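Side-chain contacts in kinectin 1 (Kinesin receptor) (Legionella pneumophila, PDB 4MU6), which is of unknown function but belongs to the effectors of Legionella pneumophila, the structure covering the N-terminal coiled-coil domain of a probably membrane-anchored protein: residues E85-E90 and S195-H200; Y124-L129 and E160-S165; I212-N215 and D220-S223. All coordinates share one frame; numbering follows the deposited sequence.

All three interactions involve helix 158-217, at widely spaced points along an elongated all-helical domain. Interaction 2 lies at the far end, about 54 Å from interaction 1 and about 78 Å from interaction 3, centre to centre, and joins the start of this helix to the end of helix 108-127 through leucine side chains and the aliphatic root of a lysine. Interaction 1 holds the same helix against helix 43-105, but with acidic and basic side chains and a water. Both are surface contacts. Interaction 3, centred about 11 Å from the centre of the chain, is the buried one: the C-terminal end of helix 158-217 packs on its following loop, tyrosine ring against isoleucine.

Interaction 1 (E85-E90 and S195-H200); sequences EQDDAE and SVRSQH
A single carboxylate oxygen, D87 OD2, draws in H200 of the facing helix, a bridging water and, one turn further along that helix, the guanidinium of R204. H200 ND1 donates to D87 OD2 at 3.2 Å, and the bond is moderately bent. It reaches the oxygen on its syn side, while the oxygen lies almost exactly in the imidazole plane, so the acid meets the ring at its edge. Carboxylate and ring are nearly coplanar, their planes 14° apart. The water donates to D87 OD2 at 2.8 Å and to the main-chain oxygen R197 O at 2.7 Å, tying the acid to the backbone of the opposite helix as well. With a histidine and an arginine close by, the carboxylate is probably stabilised in its charged form.

R197 slides past D87 in the opposite direction and leaves that carboxylate to its other partners. Its CD rests 3.2 Å from the main-chain oxygen D87 O, and a bend at chi3 turns the guanidinium toward E90. There R197 NH1 forms a salt bridge with E90 OE1 at 2.8 Å. The oxygen lies near the guanidinium plane, but the nitrogen approaches from above the carboxylate, 49° out of its plane, and so the two groups are not paired edge to edge. The aliphatic E90 CG is also close to R197 NH1, at 3.3 Å. D94 offers the same nitrogen a second salt bridge.

D87, E90 and D94 on helix 43-105 thus face R197, H200 and R204 on helix 158-217, each set spaced three and then four residues apart. With acids on one helix and bases on the other, and segment axes 10.5 Å apart at 152°, this is consistent with a polar layer in a two-helix antiparallel coiled coil.

Interaction 2 (Y124-L129 and E160-S165); sequences YKLERL and ERLQRS
L162 inserts its branched end between K125, L126 and L129 of the facing segment 124-129. Its CB points toward helix 108-127. The next atom, CG, stands opposite the carbonyl carbon of L162 (chi1 -85°) and serves to spread the two methyls. CD2 takes the K125 side, 4.1 Å from K125 CB, which belongs to the aliphatic root of a lysine whose charged end leads away from the contact. CD1 does most of the touching. It sits 3.6 Å from L126 CA and 3.7 Å from the main-chain oxygen K125 O, so it bears on the backbone of the last helical turn. The same methyl meets L129 CD1 at 3.7 Å, two leucines reaching for each other tip to tip. L126 and L162, by contrast, run past one another in opposite directions, with L126 CD1 4.1 Å from L162 CD1.

The contact lies where helix 108-127 gives way to loop and helix 158-217 begins, close to the unmodelled connection between them. L122 extends the apolar seam on one helix and I166 on the other, while L129 also rests on S158 and I159.

Interaction 3 (I212-N215 and D220-S223); sequences IGYN and DILS
Y214 and I221 both have the first gamma carbon opposite the backbone nitrogen: chi1 is 172° for the tyrosine and 175° for the isoleucine. These torsions, together with the placing of the two backbones, lay the side chains alongside each other, pointing the same way. Near the base of the ring, Y214 CD1 approaches the backbone at I221 CA, 3.8 Å away. One atom further out, Y214 CE1 meets I221 CB at 3.9 Å. The terminal methyl, I221 CD1, then rises over the ring face in a CH-pi contact, 4.2 Å from the centroid of Y214 and 15° off the normal, displaced toward the rim on the side of CE1 and CZ.

The pair closes the turn between helix 158-217 and helix 227-273, where the chain reverses by way of D220, a residue in the left-handed helical conformation. Its carbonyl oxygen, D220 O, comes to 4.2 Å from Y214 CB. Helix 43-105 packs against this corner: E69 touches both Y214 and I221, and Y73 meets the tyrosine ring as well as the isoleucine. From helix 227-273, L233 reaches I221, enclosing the isoleucine between elements of three helices.

At its polar end Y214 OH is hydrogen-bonded to the amide of Q70, which satisfies the hydroxyl of this buried residue and fixes the far end of the ring. D220, more exposed, turns its carboxylate to S223 within the loop: S223 OG donates to D220 OD1 at 2.6 Å, using the syn lone pair on the side of the other carboxylate oxygen.

Interaction 1 (E85-E90 and S195-H200)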
loop_
_atom_site.group_PDB
_atom_site.type_symbol
_atom_site.label_atom_id
_atom_site.label_comp_id
_atom_site.label_asym_id
_atom_site.label_seq_id
_atom_site.Cartn_x
_atom_site.Cartn_y
_atom_site.Cartn_z
ATOM N N GLU A 85 -11.254 14.905 -10.850
ATOM C CA GLU A 85 -11.361 16.249 -11.412
ATOM C C GLU A 85 -11.100 16.277 -12.912
ATOM O O GLU A 85 -11.752 17.021 -13.655
ATOM C CB GLU A 85 -10.404 17.205 -10.699
ATOM C CG GLU A 85 -10.857 17.564 -9.308
ATOM C CD GLU A 85 -9.698 17.727 -8.353
ATOM O OE1 GLU A 85 -8.542 17.750 -8.825
ATOM O OE2 GLU A 85 -9.944 17.821 -7.132
ATOM N N GLN A 86 -10.133 15.478 -13.352
ATOM C CA GLN A 86 -9.846 15.362 -14.770
ATOM C C GLN A 86 -10.979 14.660 -15.513
ATOM O O GLN A 86 -11.374 15.091 -16.595
ATOM C CB GLN A 86 -8.505 14.663 -15.001
ATOM C CG GLN A 86 -7.333 15.558 -14.665
ATOM C CD GLN A 86 -6.044 14.801 -14.452
ATOM O OE1 GLN A 86 -6.043 13.578 -14.248
ATOM N NE2 GLN A 86 -4.924 15.526 -14.497
ATOM N N ASP A 87 -11.509 13.588 -14.939
ATOM C CA ASP A 87 -12.667 12.942 -15.543
ATOM C C ASP A 87 -13.856 13.896 -15.612
ATOM O O ASP A 87 -14.504 13.993 -16.650
ATOM C CB ASP A 87 -13.053 11.659 -14.808
ATOM C CG ASP A 87 -12.081 10.524 -15.069
ATOM O OD1 ASP A 87 -11.135 10.703 -15.877
ATOM O OD2 ASP A 87 -12.268 9.448 -14.464
ATOM N N ASP A 88 -14.130 14.604 -14.521
ATOM C CA ASP A 88 -15.254 15.534 -14.485
ATOM C C ASP A 88 -15.125 16.604 -15.555
ATOM O O ASP A 88 -16.098 16.933 -16.243
ATOM C CB ASP A 88 -15.365 16.203 -13.118
ATOM C CG ASP A 88 -15.944 15.281 -12.051
ATOM O OD1 ASP A 88 -16.444 14.187 -12.403
ATOM O OD2 ASP A 88 -15.910 15.661 -10.856
ATOM N N ALA A 89 -13.921 17.149 -15.695
ATOM C CA ALA A 89 -13.654 18.192 -16.686
ATOM C C ALA A 89 -13.786 17.701 -18.128
ATOM O O ALA A 89 -14.239 18.443 -19.015
ATOM C CB ALA A 89 -12.271 18.780 -16.456
ATOM N N GLU A 90 -13.366 16.463 -18.374
ATOM C CA GLU A 90 -13.479 15.891 -19.709
ATOM C C GLU A 90 -14.949 15.640 -20.030
ATOM O O GLU A 90 -15.396 15.893 -21.141
ATOM C CB GLU A 90 -12.665 14.597 -19.847
ATOM C CG GLU A 90 -12.797 13.957 -21.235
ATOM C CD GLU A 90 -12.102 12.601 -21.370
ATOM O OE1 GLU A 90 -12.501 11.636 -20.669
ATOM O OE2 GLU A 90 -11.164 12.499 -22.201
ATOM N N SER A 195 -17.690 5.743 -21.544
ATOM C CA SER A 195 -17.609 4.414 -20.950
ATOM C C SER A 195 -16.377 4.251 -20.087
ATOM O O SER A 195 -16.417 3.586 -19.047
ATOM C CB SER A 195 -17.627 3.349 -22.040
ATOM O OG SER A 195 -18.918 3.295 -22.633
ATOM N N VAL A 196 -15.277 4.858 -20.522
ATOM C CA VAL A 196 -14.043 4.798 -19.769
ATOM C C VAL A 196 -14.210 5.542 -18.439
ATOM O O VAL A 196 -13.865 5.003 -17.382
ATOM C CB VAL A 196 -12.858 5.351 -20.575
ATOM C CG1 VAL A 196 -11.686 5.662 -19.674
ATOM C CG2 VAL A 196 -12.468 4.364 -21.694
ATOM N N ARG A 197 -14.736 6.766 -18.493
ATOM C CA ARG A 197 -14.988 7.533 -17.269
ATOM C C ARG A 197 -15.902 6.788 -16.308
ATOM O O ARG A 197 -15.750 6.891 -15.095
ATOM C CB ARG A 197 -15.579 8.917 -17.578
ATOM C CG ARG A 197 -14.568 9.869 -18.214
ATOM C CD ARG A 197 -15.118 11.285 -18.335
ATOM N NE ARG A 197 -16.351 11.341 -19.117
ATOM C CZ ARG A 197 -16.397 11.554 -20.432
ATOM N NH1 ARG A 197 -15.276 11.734 -21.114
ATOM N NH2 ARG A 197 -17.567 11.603 -21.058
ATOM N N SER A 198 -16.854 6.037 -16.847
ATOM C CA SER A 198 -17.779 5.299 -15.993
ATOM C C SER A 198 -17.044 4.168 -15.257
ATOM O O SER A 198 -17.307 3.901 -14.073
ATOM C CB SER A 198 -18.944 4.749 -16.818
ATOM O OG SER A 198 -19.804 3.977 -16.000
ATOM N N GLN A 199 -16.129 3.513 -15.969
ATOM C CA GLN A 199 -15.277 2.493 -15.377
ATOM C C GLN A 199 -14.360 3.082 -14.314
ATOM O O GLN A 199 -14.176 2.468 -13.276
ATOM C CB GLN A 199 -14.461 1.747 -16.443
ATOM C CG GLN A 199 -15.270 0.691 -17.203
ATOM C CD GLN A 199 -14.704 0.381 -18.592
ATOM O OE1 GLN A 199 -13.488 0.310 -18.782
ATOM N NE2 GLN A 199 -15.594 0.201 -19.567
ATOM N N HIS A 200 -13.789 4.264 -14.561
ATOM C CA HIS A 200 -12.870 4.867 -13.583
ATOM C C HIS A 200 -13.627 5.178 -12.304
ATOM O O HIS A 200 -13.076 5.072 -11.206
ATOM C CB HIS A 200 -12.237 6.166 -14.099
ATOM C CG HIS A 200 -11.176 5.969 -15.139
ATOM N ND1 HIS A 200 -10.646 7.018 -15.860
ATOM C CD2 HIS A 200 -10.543 4.854 -15.576
ATOM C CE1 HIS A 200 -9.734 6.556 -16.698
ATOM N NE2 HIS A 200 -9.656 5.247 -16.549
HETATM O O HOH W 1 -15.058 9.261 -14.000
#

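Interaction 2 (Y124-L129 and E160-S165)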
loop_
_atom_site.group_PDB
_atom_site.type_symbol
_atom_site.label_atom_id
_atom_site.label_comp_id
_atom_site.label_asym_id
_atom_site.label_seq_id
_atom_site.Cartn_x
_atom_site.Cartn_y
_atom_site.Cartn_z
ATOM N N TYR A 124 -32.754 22.880 -64.151
ATOM C CA TYR A 124 -33.912 23.321 -64.920
ATOM C C TYR A 124 -33.527 24.553 -65.741
ATOM O O TYR A 124 -33.761 24.595 -66.947
ATOM C CB TYR A 124 -35.093 23.597 -63.974
ATOM C CG TYR A 124 -36.372 24.102 -64.619
ATOM C CD1 TYR A 124 -37.235 23.233 -65.286
ATOM C CD2 TYR A 124 -36.737 25.448 -64.529
ATOM C CE1 TYR A 124 -38.419 23.698 -65.870
ATOM C CE2 TYR A 124 -37.916 25.921 -65.106
ATOM C CZ TYR A 124 -38.752 25.041 -65.775
ATOM O OH TYR A 124 -39.919 25.507 -66.347
ATOM N N LYS A 125 -32.905 25.539 -65.095
ATOM C CA LYS A 125 -32.417 26.725 -65.804
ATOM C C LYS A 125 -31.404 26.411 -66.914
ATOM O O LYS A 125 -31.394 27.069 -67.943
ATOM C CB LYS A 125 -31.816 27.749 -64.841
ATOM C CG LYS A 125 -32.805 28.379 -63.879
ATOM C CD LYS A 125 -32.164 29.529 -63.112
ATOM C CE LYS A 125 -33.161 30.199 -62.176
ATOM N NZ LYS A 125 -32.601 31.445 -61.577
ATOM N N LEU A 126 -30.550 25.418 -66.707
ATOM C CA LEU A 126 -29.548 25.084 -67.715
ATOM C C LEU A 126 -30.193 24.402 -68.913
ATOM O O LEU A 126 -29.808 24.641 -70.057
ATOM C CB LEU A 126 -28.460 24.185 -67.127
ATOM C CG LEU A 126 -27.351 23.771 -68.099
ATOM C CD1 LEU A 126 -26.537 24.984 -68.516
ATOM C CD2 LEU A 126 -26.460 22.699 -67.481
ATOM N N GLU A 127 -31.181 23.556 -68.641
ATOM C CA GLU A 127 -31.901 22.855 -69.694
ATOM C C GLU A 127 -32.603 23.848 -70.620
ATOM O O GLU A 127 -32.764 23.593 -71.815
ATOM C CB GLU A 127 -32.913 21.885 -69.080
ATOM C CG GLU A 127 -33.614 20.974 -70.078
ATOM C CD GLU A 127 -34.454 19.900 -69.401
ATOM O OE1 GLU A 127 -34.377 19.780 -68.156
ATOM O OE2 GLU A 127 -35.190 19.175 -70.110
ATOM N N ARG A 128 -32.997 24.990 -70.064
ATOM C CA ARG A 128 -33.742 25.998 -70.810
ATOM C C ARG A 128 -32.828 26.916 -71.636
ATOM O O ARG A 128 -33.299 27.827 -72.310
ATOM C CB ARG A 128 -34.614 26.812 -69.850
ATOM C CG ARG A 128 -35.805 27.507 -70.491
ATOM C CD ARG A 128 -36.780 27.986 -69.430
ATOM N NE ARG A 128 -36.093 28.645 -68.321
ATOM C CZ ARG A 128 -36.706 29.149 -67.254
ATOM N NH1 ARG A 128 -38.028 29.073 -67.149
ATOM N NH2 ARG A 128 -35.998 29.732 -66.294
ATOM N N LEU A 129 -31.524 26.671 -71.587
ATOM C CA LEU A 129 -30.574 27.443 -72.384
ATOM C C LEU A 129 -30.186 26.718 -73.665
ATOM O O LEU A 129 -29.227 27.101 -74.339
ATOM C CB LEU A 129 -29.310 27.746 -71.583
ATOM C CG LEU A 129 -29.347 28.991 -70.704
ATOM C CD1 LEU A 129 -28.005 29.180 -70.013
ATOM C CD2 LEU A 129 -29.709 30.215 -71.528
ATOM N N GLU A 160 -21.873 29.035 -68.795
ATOM C CA GLU A 160 -20.730 28.767 -67.929
ATOM C C GLU A 160 -20.985 29.096 -66.457
ATOM O O GLU A 160 -20.517 28.378 -65.575
ATOM C CB GLU A 160 -19.468 29.473 -68.441
ATOM C CG GLU A 160 -18.984 28.954 -69.799
ATOM C CD GLU A 160 -17.552 29.365 -70.131
ATOM O OE1 GLU A 160 -17.183 29.303 -71.325
ATOM O OE2 GLU A 160 -16.794 29.738 -69.203
ATOM N N ARG A 161 -21.730 30.162 -66.183
ATOM C CA ARG A 161 -21.952 30.543 -64.792
ATOM C C ARG A 161 -23.042 29.704 -64.106
ATOM O O ARG A 161 -23.037 29.556 -62.883
ATOM C CB ARG A 161 -22.187 32.048 -64.633
ATOM C CG ARG A 161 -23.524 32.539 -65.124
ATOM C CD ARG A 161 -23.675 34.032 -64.869
ATOM N NE ARG A 161 -24.952 34.538 -65.366
ATOM C CZ ARG A 161 -25.122 35.094 -66.562
ATOM N NH1 ARG A 161 -24.095 35.227 -67.392
ATOM N NH2 ARG A 161 -26.324 35.522 -66.926
ATOM N N LEU A 162 -23.962 29.145 -64.892
ATOM C CA LEU A 162 -24.868 28.123 -64.370
ATOM C C LEU A 162 -24.069 26.870 -64.017
ATOM O O LEU A 162 -24.346 26.215 -63.009
ATOM C CB LEU A 162 -25.946 27.760 -65.387
ATOM C CG LEU A 162 -27.181 28.656 -65.406
ATOM C CD1 LEU A 162 -28.145 28.200 -66.491
ATOM C CD2 LEU A 162 -27.858 28.643 -64.042
ATOM N N GLN A 163 -23.089 26.539 -64.857
ATOM C CA GLN A 163 -22.253 25.360 -64.634
ATOM C C GLN A 163 -21.465 25.495 -63.330
ATOM O O GLN A 163 -21.295 24.522 -62.589
ATOM C CB GLN A 163 -21.286 25.148 -65.803
ATOM C CG GLN A 163 -21.934 24.592 -67.075
ATOM C CD GLN A 163 -20.962 24.524 -68.257
ATOM O OE1 GLN A 163 -20.176 25.450 -68.492
ATOM N NE2 GLN A 163 -21.010 23.418 -69.000
ATOM N N ARG A 164 -20.973 26.704 -63.070
ATOM C CA ARG A 164 -20.177 26.963 -61.882
ATOM C C ARG A 164 -21.056 26.909 -60.643
ATOM O O ARG A 164 -20.637 26.395 -59.604
ATOM C CB ARG A 164 -19.446 28.305 -61.982
ATOM C CG ARG A 164 -18.165 28.251 -62.814
ATOM C CD ARG A 164 -17.363 29.551 -62.726
ATOM N NE ARG A 164 -18.092 30.684 -63.292
ATOM C CZ ARG A 164 -17.929 31.144 -64.533
ATOM N NH1 ARG A 164 -17.049 30.574 -65.351
ATOM N NH2 ARG A 164 -18.645 32.179 -64.955
ATOM N N SER A 165 -22.279 27.425 -60.764
ATOM C CA SER A 165 -23.246 27.363 -59.671
ATOM C C SER A 165 -23.586 25.921 -59.351
ATOM O O SER A 165 -23.609 25.528 -58.178
ATOM C CB SER A 165 -24.511 28.131 -60.021
ATOM O OG SER A 165 -24.260 29.520 -59.983
#

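Interaction 3 (I212-N215 and D220-S223)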
loop_
_atom_site.group_PDB
_atom_site.type_symbol
_atom_site.label_atom_id
_atom_site.label_comp_id
_atom_site.label_asym_id
_atom_site.label_seq_id
_atom_site.Cartn_x
_atom_site.Cartn_y
_atom_site.Cartn_z
ATOM N N ILE A 212 -14.197 3.026 4.091
ATOM C CA ILE A 212 -15.137 2.983 5.209
ATOM C C ILE A 212 -14.766 1.861 6.178
ATOM O O ILE A 212 -14.768 2.052 7.376
ATOM C CB ILE A 212 -16.588 2.757 4.727
ATOM C CG1 ILE A 212 -17.070 3.935 3.863
ATOM C CG2 ILE A 212 -17.499 2.521 5.911
ATOM C CD1 ILE A 212 -17.221 5.242 4.634
ATOM N N GLY A 213 -14.450 0.686 5.649
ATOM C CA GLY A 213 -14.054 -0.431 6.481
ATOM C C GLY A 213 -12.705 -0.182 7.134
ATOM O O GLY A 213 -12.541 -0.396 8.337
ATOM N N TYR A 214 -11.739 0.284 6.346
ATOM C CA TYR A 214 -10.397 0.523 6.874
ATOM C C TYR A 214 -10.412 1.564 7.980
ATOM O O TYR A 214 -9.786 1.378 9.023
ATOM C CB TYR A 214 -9.430 0.951 5.764
ATOM C CG TYR A 214 -8.063 1.394 6.262
ATOM C CD1 TYR A 214 -7.120 0.463 6.700
ATOM C CD2 TYR A 214 -7.718 2.741 6.302
ATOM C CE1 TYR A 214 -5.872 0.862 7.148
ATOM C CE2 TYR A 214 -6.462 3.149 6.746
ATOM C CZ TYR A 214 -5.549 2.205 7.163
ATOM O OH TYR A 214 -4.314 2.604 7.605
ATOM N N ASN A 215 -11.124 2.663 7.754
ATOM C CA ASN A 215 -11.118 3.766 8.704
ATOM C C ASN A 215 -11.817 3.428 10.035
ATOM O O ASN A 215 -11.694 4.169 11.006
ATOM C CB ASN A 215 -11.731 5.019 8.075
ATOM C CG ASN A 215 -10.759 5.761 7.174
ATOM O OD1 ASN A 215 -9.568 5.837 7.449
ATOM N ND2 ASN A 215 -11.271 6.316 6.093
ATOM N N ASP A 220 -7.914 -4.313 5.997
ATOM C CA ASP A 220 -8.236 -4.216 4.572
ATOM C C ASP A 220 -7.701 -2.923 3.956
ATOM O O ASP A 220 -8.395 -2.266 3.187
ATOM C CB ASP A 220 -9.755 -4.361 4.331
ATOM C CG ASP A 220 -10.132 -4.405 2.832
ATOM O OD1 ASP A 220 -9.492 -5.154 2.056
ATOM O OD2 ASP A 220 -11.060 -3.670 2.427
ATOM N N ILE A 221 -6.469 -2.553 4.301
ATOM C CA ILE A 221 -5.830 -1.436 3.618
ATOM C C ILE A 221 -5.784 -1.705 2.113
ATOM O O ILE A 221 -5.975 -0.790 1.313
ATOM C CB ILE A 221 -4.389 -1.157 4.128
ATOM C CG1 ILE A 221 -3.715 -0.063 3.292
ATOM C CG2 ILE A 221 -3.536 -2.416 4.061
ATOM C CD1 ILE A 221 -4.362 1.334 3.380
ATOM N N LEU A 222 -5.557 -2.960 1.726
ATOM C CA LEU A 222 -5.254 -3.249 0.321
ATOM C C LEU A 222 -6.394 -2.918 -0.632
ATOM O O LEU A 222 -6.137 -2.526 -1.769
ATOM C CB LEU A 222 -4.764 -4.693 0.125
ATOM C CG LEU A 222 -3.413 -4.972 0.812
ATOM C CD1 LEU A 222 -3.061 -6.451 0.787
ATOM C CD2 LEU A 222 -2.324 -4.145 0.151
ATOM N N SER A 223 -7.645 -3.051 -0.174
ATOM C CA SER A 223 -8.790 -2.770 -1.053
ATOM C C SER A 223 -8.989 -1.267 -1.258
ATOM O O SER A 223 -9.792 -0.852 -2.084
ATOM C CB SER A 223 -10.086 -3.430 -0.558
ATOM O OG SER A 223 -9.954 -4.841 -0.439
#